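Local coordinates for cell division control protein 4 (Saccharomyces cerevisiae, PDB 3V7D) that recognises phosphorylated target proteins, among them the CDK inhibitor SIC1, as the substrate-binding subunit of an SCF ubiquitin ligase that marks them for proteasomal degradation, at residues F110-H120 with S456-S464; L128-I136 with V146-L155. The protein carries 1 engineered substitution. One frame throughout, in Å; residues are numbered along the deposited sequence.

Contact 1. Residues F110-H120 with S456-S464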
loop_
_atom_site.group_PDB
_atom_site.type_symbol
_atom_site.label_atom_id
_atom_site.label_comp_id
_atom_site.label_asym_id
_atom_site.label_seq_id
_atom_site.Cartn_x
_atom_site.Cartn_y
_atom_site.Cartn_z
ATOM N N PHE B 110 -17.112 13.972 -6.859
ATOM C CA PHE B 110 -16.096 14.793 -6.219
ATOM C C PHE B 110 -15.174 15.326 -7.307
ATOM O O PHE B 110 -14.872 14.628 -8.273
ATOM C CB PHE B 110 -15.296 13.985 -5.191
ATOM C CG PHE B 110 -14.213 14.778 -4.498
ATOM C CD1 PHE B 110 -12.953 14.909 -5.067
ATOM C CD2 PHE B 110 -14.452 15.379 -3.271
ATOM C CE1 PHE B 110 -11.960 15.632 -4.435
ATOM C CE2 PHE B 110 -13.459 16.101 -2.632
ATOM C CZ PHE B 110 -12.212 16.227 -3.216
ATOM N N VAL B 111 -14.742 16.572 -7.157
ATOM C CA VAL B 111 -13.753 17.143 -8.060
ATOM C C VAL B 111 -12.660 17.790 -7.223
ATOM O O VAL B 111 -12.943 18.609 -6.348
ATOM C CB VAL B 111 -14.376 18.183 -9.025
ATOM C CG1 VAL B 111 -13.304 18.775 -9.935
ATOM C CG2 VAL B 111 -15.490 17.545 -9.851
ATOM N N PRO B 112 -11.402 17.406 -7.469
ATOM C CA PRO B 112 -10.285 17.949 -6.695
ATOM C C PRO B 112 -10.020 19.404 -7.052
ATOM O O PRO B 112 -10.310 19.829 -8.175
ATOM C CB PRO B 112 -9.101 17.085 -7.149
ATOM C CG PRO B 112 -9.471 16.670 -8.547
ATOM C CD PRO B 112 -10.956 16.444 -8.492
ATOM N N GLN B 113 -9.484 20.163 -6.102
ATOM C CA GLN B 113 -8.989 21.496 -6.404
ATOM C C GLN B 113 -7.758 21.355 -7.284
ATOM O O GLN B 113 -6.934 20.461 -7.078
ATOM C CB GLN B 113 -8.621 22.245 -5.128
ATOM C CG GLN B 113 -9.795 22.805 -4.352
ATOM C CD GLN B 113 -9.368 23.308 -2.988
ATOM O OE1 GLN B 113 -9.262 24.515 -2.759
ATOM N NE2 GLN B 113 -9.104 22.382 -2.078
ATOM N N ARG B 114 -7.630 22.245 -8.259
ATOM C CA ARG B 114 -6.548 22.166 -9.228
ATOM C C ARG B 114 -5.662 23.407 -9.186
ATOM O O ARG B 114 -6.156 24.533 -9.189
ATOM C CB ARG B 114 -7.127 21.977 -10.632
ATOM C CG ARG B 114 -6.105 21.987 -11.757
ATOM C CD ARG B 114 -6.773 21.613 -13.071
ATOM N NE ARG B 114 -5.892 21.815 -14.214
ATOM C CZ ARG B 114 -6.270 21.687 -15.483
ATOM N NH1 ARG B 114 -7.521 21.359 -15.779
ATOM N NH2 ARG B 114 -5.396 21.898 -16.458
ATOM N N THR B 115 -4.352 23.190 -9.134
ATOM C CA THR B 115 -3.378 24.271 -9.231
ATOM C C THR B 115 -2.502 24.027 -10.457
ATOM O O THR B 115 -1.924 22.947 -10.611
ATOM C CB THR B 115 -2.472 24.323 -7.987
ATOM O OG1 THR B 115 -3.273 24.277 -6.801
ATOM C CG2 THR B 115 -1.631 25.594 -7.987
ATOM N N THR B 116 -2.410 25.024 -11.330
ATOM C CA THR B 116 -1.621 24.904 -12.551
ATOM C C THR B 116 -0.428 25.854 -12.498
ATOM O O THR B 116 -0.598 27.064 -12.375
ATOM C CB THR B 116 -2.470 25.202 -13.804
ATOM O OG1 THR B 116 -3.551 24.264 -13.888
ATOM C CG2 THR B 116 -1.620 25.100 -15.068
ATOM N N LEU B 117 0.777 25.299 -12.581
ATOM C CA LEU B 117 1.992 26.091 -12.429
ATOM C C LEU B 117 2.900 25.978 -13.649
ATOM O O LEU B 117 2.921 24.946 -14.326
ATOM C CB LEU B 117 2.755 25.651 -11.175
ATOM C CG LEU B 117 2.010 25.765 -9.842
ATOM C CD1 LEU B 117 2.804 25.097 -8.733
ATOM C CD2 LEU B 117 1.740 27.226 -9.503
ATOM N N ARG B 118 3.645 27.046 -13.919
ATOM C CA ARG B 118 4.606 27.071 -15.015
ATOM C C ARG B 118 5.558 25.886 -14.932
ATOM O O ARG B 118 6.045 25.550 -13.852
ATOM C CB ARG B 118 5.412 28.374 -14.988
ATOM C CG ARG B 118 6.566 28.411 -15.995
ATOM C CD ARG B 118 7.367 29.706 -15.902
ATOM N NE ARG B 118 6.524 30.886 -16.070
ATOM C CZ ARG B 118 6.243 31.446 -17.243
ATOM N NH1 ARG B 118 6.742 30.934 -18.363
ATOM N NH2 ARG B 118 5.464 32.518 -17.296
ATOM N N GLY B 119 5.813 25.256 -16.075
ATOM C CA GLY B 119 6.738 24.137 -16.145
ATOM C C GLY B 119 8.118 24.568 -16.609
ATOM O O GLY B 119 8.633 25.591 -16.164
ATOM N N HIS B 120 8.714 23.787 -17.508
ATOM C CA HIS B 120 10.050 24.083 -18.027
ATOM C C HIS B 120 10.003 24.905 -19.315
ATOM O O HIS B 120 8.931 25.150 -19.871
ATOM C CB HIS B 120 10.828 22.784 -18.271
ATOM C CG HIS B 120 11.242 22.084 -17.016
ATOM N ND1 HIS B 120 12.562 21.950 -16.639
ATOM C CD2 HIS B 120 10.511 21.493 -16.040
ATOM C CE1 HIS B 120 12.626 21.296 -15.494
ATOM N NE2 HIS B 120 11.396 21.007 -15.109
ATOM N N SER B 456 5.042 23.259 -21.255
ATOM C CA SER B 456 4.931 22.323 -20.143
ATOM C C SER B 456 4.371 23.012 -18.908
ATOM O O SER B 456 4.662 24.178 -18.641
ATOM C CB SER B 456 6.281 21.674 -19.826
ATOM O OG SER B 456 7.232 22.630 -19.393
ATOM N N PHE B 457 3.552 22.284 -18.164
ATOM C CA PHE B 457 2.985 22.790 -16.929
ATOM C C PHE B 457 3.054 21.701 -15.873
ATOM O O PHE B 457 3.125 20.516 -16.198
ATOM C CB PHE B 457 1.528 23.219 -17.141
ATOM C CG PHE B 457 1.366 24.380 -18.085
ATOM C CD1 PHE B 457 1.459 25.685 -17.627
ATOM C CD2 PHE B 457 1.122 24.167 -19.432
ATOM C CE1 PHE B 457 1.315 26.761 -18.500
ATOM C CE2 PHE B 457 0.970 25.233 -20.307
ATOM C CZ PHE B 457 1.066 26.535 -19.839
ATOM N N LEU B 458 3.055 22.108 -14.609
ATOM C CA LEU B 458 2.877 21.166 -13.516
ATOM C C LEU B 458 1.463 21.303 -12.985
ATOM O O LEU B 458 1.027 22.398 -12.618
ATOM C CB LEU B 458 3.885 21.403 -12.387
ATOM C CG LEU B 458 3.729 20.452 -11.191
ATOM C CD1 LEU B 458 4.054 19.020 -11.589
ATOM C CD2 LEU B 458 4.588 20.881 -10.018
ATOM N N GLU B 459 0.747 20.186 -12.957
ATOM C CA GLU B 459 -0.603 20.166 -12.422
ATOM C C GLU B 459 -0.598 19.540 -11.033
ATOM O O GLU B 459 0.028 18.500 -10.813
ATOM C CB GLU B 459 -1.529 19.383 -13.356
ATOM C CG GLU B 459 -1.583 19.932 -14.778
ATOM C CD GLU B 459 -2.474 21.159 -14.909
ATOM O OE1 GLU B 459 -2.652 21.648 -16.044
ATOM O OE2 GLU B 459 -3.006 21.631 -13.881
ATOM N N ILE B 460 -1.285 20.182 -10.095
ATOM C CA ILE B 460 -1.429 19.640 -8.750
ATOM C C ILE B 460 -2.903 19.513 -8.375
ATOM O O ILE B 460 -3.637 20.503 -8.346
ATOM C CB ILE B 460 -0.703 20.501 -7.703
ATOM C CG1 ILE B 460 0.773 20.666 -8.071
ATOM C CG2 ILE B 460 -0.835 19.881 -6.325
ATOM C CD1 ILE B 460 1.528 21.614 -7.148
ATOM N N LEU B 461 -3.326 18.286 -8.089
ATOM C CA LEU B 461 -4.710 18.003 -7.728
ATOM C C LEU B 461 -4.837 17.617 -6.256
ATOM O O LEU B 461 -4.098 16.769 -5.751
ATOM C CB LEU B 461 -5.277 16.905 -8.627
ATOM C CG LEU B 461 -5.199 17.265 -10.112
ATOM C CD1 LEU B 461 -5.545 16.079 -10.989
ATOM C CD2 LEU B 461 -6.117 18.439 -10.409
ATOM N N ASP B 462 -5.788 18.247 -5.579
ATOM C CA ASP B 462 -5.948 18.119 -4.134
ATOM C C ASP B 462 -7.253 17.384 -3.819
ATOM O O ASP B 462 -8.331 17.897 -4.103
ATOM C CB ASP B 462 -5.963 19.522 -3.518
ATOM C CG ASP B 462 -5.931 19.512 -1.996
ATOM O OD1 ASP B 462 -6.114 18.441 -1.379
ATOM O OD2 ASP B 462 -5.732 20.603 -1.413
ATOM N N PHE B 463 -7.156 16.192 -3.229
ATOM C CA PHE B 463 -8.339 15.377 -2.925
ATOM C C PHE B 463 -8.772 15.441 -1.451
ATOM O O PHE B 463 -9.562 14.613 -0.985
ATOM C CB PHE B 463 -8.133 13.916 -3.350
ATOM C CG PHE B 463 -8.196 13.695 -4.841
ATOM C CD1 PHE B 463 -7.077 13.899 -5.637
ATOM C CD2 PHE B 463 -9.371 13.276 -5.444
ATOM C CE1 PHE B 463 -7.130 13.690 -7.009
ATOM C CE2 PHE B 463 -9.431 13.066 -6.819
ATOM C CZ PHE B 463 -8.309 13.271 -7.600
ATOM N N SER B 464 -8.262 16.422 -0.717
ATOM C CA SER B 464 -8.766 16.668 0.633
ATOM C C SER B 464 -9.940 17.648 0.610
ATOM O O SER B 464 -10.293 18.155 -0.450
ATOM C CB SER B 464 -7.663 17.209 1.540
ATOM O OG SER B 464 -7.336 18.550 1.215
ATOM O OXT SER B 464 -10.565 17.982 1.620
HETATM O O HOH W 1 -9.655 20.004 -2.826
HETATM O O HOH W 2 -4.638 22.178 -6.132
HETATM O O HOH W 3 7.277 25.130 -22.048
#
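With CG anti to the backbone N (chi1 175°) and its chain extended as far as NE, Arg114 rises from the sheet on the face of Thr116 and Glu459 and crosses the side chain of Glu459, which folds back at chi2 (-79°) to bring its carboxylate there. The pair sits on the strand pairing that closes the WD40 propeller: 113-118, from the start of the domain, runs antiparallel to the C-terminal strand 456-462. Arg114 grips side-on, NE to Glu459 OE2 at 2.9 Å and NH2 to Glu459 OE1 at 2.8 Å, both oxygens met from above the carboxylate plane, which is turned 68° from the guanidinium. Thr116 OG1 donates to Glu459 OE2 (2.7 Å) from the opposite face, pinning the buried acid from two sides. A leucine in place of Arg114 would probably leave Glu459 with Thr116 as its remaining partner across the strands and deprive Asp432, the arginine's second acid, of its salt bridge. Backbone bonds in both directions join Gln113 with Asp462, Thr115 with Ile460 and Leu117 with Leu458. Toward the C terminus Pro112 lays CB over the centre of the Phe463 ring, a CH-pi contact of 3.8 Å to the centroid. At the other end Ser456 OG accepts from His120 N (2.7 Å) and also bonds Thr122 O. Near the chain end one water takes a bond from Gln113 NE2 (2.6 Å) and donates to Asp462 O (2.8 Å).

Contact 2. Residues L128-I136 with V146-L155; sequences LQFEDNYVI and VYDSINKKFL
Val135 and Tyr147 form the hydrogen-bonded pair of an antiparallel hairpin, strands 134-139 and 144-148, at the centre of a four-stranded propeller blade. Val135 N donates to Tyr147 O at 2.8 Å, and Val135 O takes Tyr147 N in return. One step outward, Ser149 N gives Asn133 O an almost straight bond (3.0 Å, 174°), although it comes from well above the carbonyl plane. Asn133 belongs to the type I' turn Glu131-Tyr134, whose end residues bond to each other in both directions. Asp148 folds the following turn: its OD1 accepts from Ile150 N (2.8 Å) in an Asx turn and from Asn151 N (3.1 Å), while its OD2 takes Asn151 ND2 (2.9 Å). Its own carbonyl receives Lys153 N, and more weakly Lys152 N, in a G1 beta bulge. Lys152 NZ turns back to Ser149 O. The Tyr147 hydroxyl bonds Arg118 O, outside the hairpin, and Arg145 NE, on its own strand. On the face opposite Val135 and Tyr147, the Tyr134 ring meets Val146 CG1 and, at its edge, Leu155 CD1. Ile150 packs against the Asn133 amide. On the face bearing Val135, the Phe130 ring presents its edge to Ser149, with Phe130 CE1 3.4 Å from Ser149 OG.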
loop_
_atom_site.group_PDB
_atom_site.type_symbol
_atom_site.label_atom_id
_atom_site.label_comp_id
_atom_site.label_asym_id
_atom_site.label_seq_id
_atom_site.Cartn_x
_atom_site.Cartn_y
_atom_site.Cartn_z
ATOM N N LEU B 128 10.239 13.099 -13.012
ATOM C CA LEU B 128 9.548 13.720 -11.892
ATOM C C LEU B 128 9.724 12.881 -10.638
ATOM O O LEU B 128 9.600 11.657 -10.673
ATOM C CB LEU B 128 8.056 13.883 -12.205
ATOM C CG LEU B 128 7.174 14.624 -11.192
ATOM C CD1 LEU B 128 6.054 15.366 -11.906
ATOM C CD2 LEU B 128 6.585 13.677 -10.151
ATOM N N GLN B 129 10.020 13.556 -9.533
ATOM C CA GLN B 129 10.026 12.936 -8.218
ATOM C C GLN B 129 9.000 13.652 -7.360
ATOM O O GLN B 129 8.813 14.863 -7.485
ATOM C CB GLN B 129 11.404 13.050 -7.568
ATOM C CG GLN B 129 12.461 12.135 -8.155
ATOM C CD GLN B 129 12.263 10.685 -7.755
ATOM O OE1 GLN B 129 12.769 10.240 -6.722
ATOM N NE2 GLN B 129 11.522 9.940 -8.571
ATOM N N PHE B 130 8.327 12.901 -6.498
ATOM C CA PHE B 130 7.370 13.474 -5.565
ATOM C C PHE B 130 7.593 12.839 -4.204
ATOM O O PHE B 130 7.143 11.723 -3.956
ATOM C CB PHE B 130 5.939 13.209 -6.039
ATOM C CG PHE B 130 4.881 13.781 -5.137
ATOM C CD1 PHE B 130 5.146 14.883 -4.340
ATOM C CD2 PHE B 130 3.621 13.210 -5.082
ATOM C CE1 PHE B 130 4.177 15.404 -3.507
ATOM C CE2 PHE B 130 2.646 13.728 -4.251
ATOM C CZ PHE B 130 2.925 14.827 -3.462
ATOM N N GLU B 131 8.314 13.543 -3.338
ATOM C CA GLU B 131 8.614 13.061 -1.989
ATOM C C GLU B 131 8.719 14.258 -1.052
ATOM O O GLU B 131 9.066 15.361 -1.485
ATOM C CB GLU B 131 9.957 12.311 -1.945
ATOM C CG GLU B 131 10.165 11.214 -2.988
ATOM C CD GLU B 131 9.313 9.984 -2.735
ATOM O OE1 GLU B 131 9.086 9.216 -3.693
ATOM O OE2 GLU B 131 8.873 9.785 -1.581
ATOM N N ASP B 132 8.421 14.036 0.226
ATOM C CA ASP B 132 8.759 14.988 1.279
ATOM C C ASP B 132 8.205 16.386 1.045
ATOM O O ASP B 132 8.893 17.374 1.318
ATOM C CB ASP B 132 10.280 15.095 1.403
ATOM C CG ASP B 132 10.792 14.643 2.747
ATOM O OD1 ASP B 132 10.011 14.669 3.721
ATOM O OD2 ASP B 132 11.983 14.275 2.825
ATOM N N ASN B 133 6.987 16.467 0.514
ATOM C CA ASN B 133 6.352 17.747 0.207
ATOM C C ASN B 133 7.070 18.538 -0.888
ATOM O O ASN B 133 6.815 19.726 -1.080
ATOM C CB ASN B 133 6.175 18.580 1.479
ATOM C CG ASN B 133 5.491 17.799 2.586
ATOM O OD1 ASN B 133 4.434 17.200 2.379
ATOM N ND2 ASN B 133 6.101 17.788 3.765
ATOM N N TYR B 134 7.967 17.867 -1.604
ATOM C CA TYR B 134 8.603 18.451 -2.777
ATOM C C TYR B 134 8.093 17.782 -4.040
ATOM O O TYR B 134 7.901 16.566 -4.078
ATOM C CB TYR B 134 10.117 18.267 -2.741
ATOM C CG TYR B 134 10.853 19.055 -1.688
ATOM C CD1 TYR B 134 10.757 20.440 -1.633
ATOM C CD2 TYR B 134 11.688 18.417 -0.779
ATOM C CE1 TYR B 134 11.448 21.166 -0.677
ATOM C CE2 TYR B 134 12.382 19.130 0.179
ATOM C CZ TYR B 134 12.261 20.503 0.226
ATOM O OH TYR B 134 12.956 21.210 1.182
ATOM N N VAL B 135 7.874 18.581 -5.078
ATOM C CA VAL B 135 7.715 18.041 -6.417
ATOM C C VAL B 135 8.914 18.521 -7.208
ATOM O O VAL B 135 9.226 19.714 -7.219
ATOM C CB VAL B 135 6.421 18.505 -7.107
ATOM C CG1 VAL B 135 6.252 17.777 -8.440
ATOM C CG2 VAL B 135 5.223 18.255 -6.212
ATOM N N ILE B 136 9.605 17.584 -7.845
ATOM C CA ILE B 136 10.851 17.898 -8.530
ATOM C C ILE B 136 10.810 17.370 -9.957
ATOM O O ILE B 136 10.511 16.198 -10.184
ATOM C CB ILE B 136 12.055 17.299 -7.781
ATOM C CG1 ILE B 136 12.000 17.681 -6.299
ATOM C CG2 ILE B 136 13.361 17.764 -8.403
ATOM C CD1 ILE B 136 12.931 16.883 -5.425
ATOM N N VAL B 146 11.944 22.755 -8.586
ATOM C CA VAL B 146 11.471 22.244 -7.312
ATOM C C VAL B 146 10.213 22.988 -6.885
ATOM O O VAL B 146 10.169 24.223 -6.906
ATOM C CB VAL B 146 12.542 22.402 -6.214
ATOM C CG1 VAL B 146 12.064 21.787 -4.908
ATOM C CG2 VAL B 146 13.858 21.771 -6.657
ATOM N N TYR B 147 9.193 22.229 -6.492
ATOM C CA TYR B 147 7.923 22.808 -6.085
ATOM C C TYR B 147 7.533 22.352 -4.680
ATOM O O TYR B 147 7.891 21.257 -4.240
ATOM C CB TYR B 147 6.809 22.408 -7.057
ATOM C CG TYR B 147 7.035 22.765 -8.513
ATOM C CD1 TYR B 147 7.889 22.013 -9.315
ATOM C CD2 TYR B 147 6.355 23.828 -9.098
ATOM C CE1 TYR B 147 8.080 22.327 -10.648
ATOM C CE2 TYR B 147 6.541 24.151 -10.435
ATOM C CZ TYR B 147 7.402 23.396 -11.204
ATOM O OH TYR B 147 7.587 23.713 -12.531
ATOM N N ASP B 148 6.785 23.209 -3.992
ATOM C CA ASP B 148 6.204 22.918 -2.689
ATOM C C ASP B 148 4.809 22.352 -2.933
ATOM O O ASP B 148 3.953 23.040 -3.476
ATOM C CB ASP B 148 6.116 24.228 -1.899
ATOM C CG ASP B 148 5.551 24.057 -0.498
ATOM O OD1 ASP B 148 4.827 23.078 -0.227
ATOM O OD2 ASP B 148 5.824 24.938 0.343
ATOM N N SER B 149 4.569 21.106 -2.532
ATOM C CA SER B 149 3.269 20.484 -2.795
ATOM C C SER B 149 2.214 20.843 -1.750
ATOM O O SER B 149 1.018 20.649 -1.974
ATOM C CB SER B 149 3.395 18.961 -2.929
ATOM O OG SER B 149 4.030 18.392 -1.797
ATOM N N ILE B 150 2.656 21.368 -0.610
ATOM C CA ILE B 150 1.732 21.787 0.438
ATOM C C ILE B 150 1.084 23.124 0.079
ATOM O O ILE B 150 -0.143 23.242 0.035
ATOM C CB ILE B 150 2.433 21.907 1.809
ATOM C CG1 ILE B 150 2.974 20.546 2.259
ATOM C CG2 ILE B 150 1.474 22.474 2.856
ATOM C CD1 ILE B 150 3.722 20.598 3.575
ATOM N N ASN B 151 1.913 24.130 -0.177
ATOM C CA ASN B 151 1.405 25.436 -0.574
ATOM C C ASN B 151 1.119 25.518 -2.076
ATOM O O ASN B 151 0.529 26.491 -2.547
ATOM C CB ASN B 151 2.359 26.550 -0.136
ATOM C CG ASN B 151 2.516 26.625 1.377
ATOM O OD1 ASN B 151 1.597 27.034 2.086
ATOM N ND2 ASN B 151 3.684 26.231 1.876
ATOM N N LYS B 152 1.536 24.490 -2.811
ATOM C CA LYS B 152 1.287 24.396 -4.252
ATOM C C LYS B 152 1.836 25.598 -5.022
ATOM O O LYS B 152 1.096 26.340 -5.674
ATOM C CB LYS B 152 -0.203 24.161 -4.525
ATOM C CG LYS B 152 -0.696 22.861 -3.906
ATOM C CD LYS B 152 -2.201 22.817 -3.755
ATOM C CE LYS B 152 -2.643 21.493 -3.141
ATOM N NZ LYS B 152 -2.068 21.291 -1.785
ATOM N N LYS B 153 3.149 25.774 -4.926
ATOM C CA LYS B 153 3.846 26.890 -5.544
ATOM C C LYS B 153 5.240 26.457 -5.997
ATOM O O LYS B 153 5.784 25.461 -5.517
ATOM C CB LYS B 153 3.996 28.038 -4.545
ATOM C CG LYS B 153 2.694 28.698 -4.110
ATOM C CD LYS B 153 2.944 29.722 -3.006
ATOM C CE LYS B 153 1.688 30.519 -2.670
ATOM N NZ LYS B 153 1.221 31.334 -3.829
ATOM N N PHE B 154 5.814 27.221 -6.919
ATOM C CA PHE B 154 7.198 27.041 -7.347
ATOM C C PHE B 154 8.154 27.529 -6.255
ATOM O O PHE B 154 7.919 28.568 -5.645
ATOM C CB PHE B 154 7.421 27.810 -8.655
ATOM C CG PHE B 154 8.869 27.993 -9.031
ATOM C CD1 PHE B 154 9.613 26.930 -9.511
ATOM C CD2 PHE B 154 9.473 29.239 -8.934
ATOM C CE1 PHE B 154 10.933 27.102 -9.871
ATOM C CE2 PHE B 154 10.792 29.418 -9.290
ATOM C CZ PHE B 154 11.525 28.350 -9.764
ATOM N N LEU B 155 9.220 26.771 -6.000
ATOM C CA LEU B 155 10.204 27.143 -4.978
ATOM C C LEU B 155 11.473 27.731 -5.579
ATOM O O LEU B 155 11.816 28.885 -5.328
ATOM C CB LEU B 155 10.569 25.939 -4.108
ATOM C CG LEU B 155 9.645 25.656 -2.927
ATOM C CD1 LEU B 155 10.163 24.477 -2.119
ATOM C CD2 LEU B 155 9.512 26.898 -2.054
#

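In the fold
From the N terminus the chain passes through the helical F-box part and the long helix 87-106 before entering the propeller at 110-120. Contact 1 joins this entry to the last strand, so it closes a loop of 335 residues that encompasses the whole ring of blades. Contact 2 is nested inside that loop and spans only nine residues, within the next blade. Their centres are 11 Å apart and they touch: Leu458 packs on the Tyr147 ring, and Thr115 on the Lys152 side chain. His120, leaving the closing strand, bonds Thr137 and Asp141 around the same hairpin. Together they tie the closing blade to its neighbour.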